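Local coordinates for protein activated BY transcription factor SSRB (Salmonella enterica, PDB 2WNW) that belongs to glycosyl hydrolase family 30, pairing a TIM-barrel domain with a beta-sandwich domain, and is known as SrfJ, at residues Ile352-Ala356 with Gln357-Leu361. Sequence-based numbering, arbitrary orientation.
Sequences IQYDA and QNDVL
Asp355 and Val360 form an antiparallel hydrogen-bonded pair, with Asp355 N to Val360 O at 2.9 Å (N-H...O angle 174°) and Val360 N to Asp355 O at 3.0 Å, and so close a beta hairpin. Two residues of the returning chain, Asp359 and Val360, lie opposite the single residue Asp355, which makes a G1 beta bulge; Asp359 has the left-handed backbone conformation such a bulge uses. Across the turn the Asp355 carboxylate offers the syn lone pair of OD2 to Asn358 ND2 at 2.6 Å. That bond is bent (131° at the hydrogen), and the amide stands nearly perpendicular to the carboxylate; a weak bond from Asn358 N reaches the same oxygen. Tyr354 has CG anti to its N (chi1 175°), which lays the ring along the strand, pointing towards the turn, where its hydroxyl donates to Asp359 OD1, in the ring plane at the edge. The modelled 2.4 Å between Tyr354 OH and Asp359 OD1 is shorter than an ordinary hydrogen bond, so the exact length is doubtful. Asp359 OD1 also bonds Thr67 OG1 and OD2 bonds Ser64 OG, so both carboxylate oxygens are engaged. Further along, Leu361 CD1 meets Ile352 CG2 at 3.6 Å and Tyr354 CD2 at 4.0 Å. This apolar side packs on helix 65-76, Ile352 against Phe71 and Tyr75 and Leu361 against Gln70, while strand 352-355 runs between strands 332-336 and 360-363 in a small mixed sheet.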
loop_
_atom_site.group_PDB
_atom_site.type_symbol
_atom_site.label_atom_id
_atom_site.label_comp_id
_atom_site.label_asym_id
_atom_site.label_seq_id
_atom_site.Cartn_x
_atom_site.Cartn_y
_atom_site.Cartn_z
ATOM N N ILE A 352 28.260 -9.038 -1.654
ATOM C CA ILE A 352 29.619 -9.195 -2.148
ATOM C C ILE A 352 30.196 -10.451 -1.522
ATOM O O ILE A 352 30.067 -10.677 -0.317
ATOM C CB ILE A 352 30.524 -7.986 -1.797
ATOM C CG1 ILE A 352 30.041 -6.742 -2.542
ATOM C CG2 ILE A 352 31.974 -8.288 -2.189
ATOM C CD1 ILE A 352 30.939 -5.529 -2.367
ATOM N N GLN A 353 30.801 -11.290 -2.354
ATOM C CA GLN A 353 31.415 -12.514 -1.873
ATOM C C GLN A 353 32.857 -12.545 -2.347
ATOM O O GLN A 353 33.193 -11.977 -3.389
ATOM C CB GLN A 353 30.623 -13.733 -2.355
ATOM C CG GLN A 353 29.318 -13.908 -1.578
ATOM C CD GLN A 353 28.481 -15.071 -2.066
ATOM O OE1 GLN A 353 27.794 -14.974 -3.084
ATOM N NE2 GLN A 353 28.541 -16.186 -1.345
ATOM N N TYR A 354 33.713 -13.196 -1.569
ATOM C CA TYR A 354 35.129 -13.239 -1.889
ATOM C C TYR A 354 35.752 -14.630 -1.904
ATOM O O TYR A 354 35.529 -15.443 -1.007
ATOM C CB TYR A 354 35.881 -12.331 -0.907
ATOM C CG TYR A 354 37.382 -12.368 -1.042
ATOM C CD1 TYR A 354 38.165 -13.060 -0.123
ATOM C CD2 TYR A 354 38.024 -11.702 -2.089
ATOM C CE1 TYR A 354 39.551 -13.090 -0.234
ATOM C CE2 TYR A 354 39.413 -11.727 -2.211
ATOM C CZ TYR A 354 40.166 -12.420 -1.281
ATOM O OH TYR A 354 41.537 -12.444 -1.390
ATOM N N ASP A 355 36.537 -14.882 -2.944
ATOM C CA ASP A 355 37.235 -16.149 -3.125
ATOM C C ASP A 355 38.711 -15.906 -2.816
ATOM O O ASP A 355 39.439 -15.314 -3.614
ATOM C CB ASP A 355 37.040 -16.633 -4.564
ATOM C CG ASP A 355 38.046 -17.687 -4.977
ATOM O OD1 ASP A 355 38.455 -18.511 -4.129
ATOM O OD2 ASP A 355 38.416 -17.693 -6.169
ATOM N N ALA A 356 39.138 -16.365 -1.642
ATOM C CA ALA A 356 40.510 -16.176 -1.186
ATOM C C ALA A 356 41.571 -16.847 -2.051
ATOM O O ALA A 356 42.630 -16.268 -2.294
ATOM C CB ALA A 356 40.644 -16.649 0.262
ATOM N N GLN A 357 41.292 -18.061 -2.513
ATOM C CA GLN A 357 42.249 -18.790 -3.341
ATOM C C GLN A 357 42.709 -18.000 -4.560
ATOM O O GLN A 357 43.905 -17.912 -4.833
ATOM C CB GLN A 357 41.656 -20.119 -3.807
ATOM C CG GLN A 357 41.441 -21.135 -2.703
ATOM C CD GLN A 357 41.095 -22.507 -3.249
ATOM O OE1 GLN A 357 40.848 -23.447 -2.489
ATOM N NE2 GLN A 357 41.079 -22.633 -4.574
ATOM N N ASN A 358 41.759 -17.428 -5.292
ATOM C CA ASN A 358 42.086 -16.660 -6.487
ATOM C C ASN A 358 42.056 -15.162 -6.235
ATOM O O ASN A 358 42.306 -14.365 -7.142
ATOM C CB ASN A 358 41.112 -17.013 -7.610
ATOM C CG ASN A 358 41.054 -18.503 -7.873
ATOM O OD1 ASN A 358 42.083 -19.147 -8.070
ATOM N ND2 ASN A 358 39.847 -19.058 -7.881
ATOM N N ASP A 359 41.756 -14.784 -4.995
ATOM C CA ASP A 359 41.689 -13.379 -4.609
ATOM C C ASP A 359 40.754 -12.629 -5.549
ATOM O O ASP A 359 41.101 -11.576 -6.085
ATOM C CB ASP A 359 43.093 -12.762 -4.631
ATOM C CG ASP A 359 43.112 -11.325 -4.136
ATOM O OD1 ASP A 359 42.366 -11.005 -3.184
ATOM O OD2 ASP A 359 43.887 -10.517 -4.692
ATOM N N VAL A 360 39.560 -13.187 -5.735
ATOM C CA VAL A 360 38.549 -12.599 -6.606
ATOM C C VAL A 360 37.313 -12.136 -5.833
ATOM O O VAL A 360 36.724 -12.898 -5.063
ATOM C CB VAL A 360 38.099 -13.602 -7.691
ATOM C CG1 VAL A 360 36.967 -13.006 -8.518
ATOM C CG2 VAL A 360 39.276 -13.957 -8.589
ATOM N N LEU A 361 36.938 -10.881 -6.060
ATOM C CA LEU A 361 35.782 -10.254 -5.427
ATOM C C LEU A 361 34.608 -10.355 -6.403
ATOM O O LEU A 361 34.770 -10.107 -7.597
ATOM C CB LEU A 361 36.104 -8.783 -5.135
ATOM C CG LEU A 361 35.320 -8.026 -4.066
ATOM C CD1 LEU A 361 35.492 -8.719 -2.730
ATOM C CD2 LEU A 361 35.825 -6.596 -3.972
#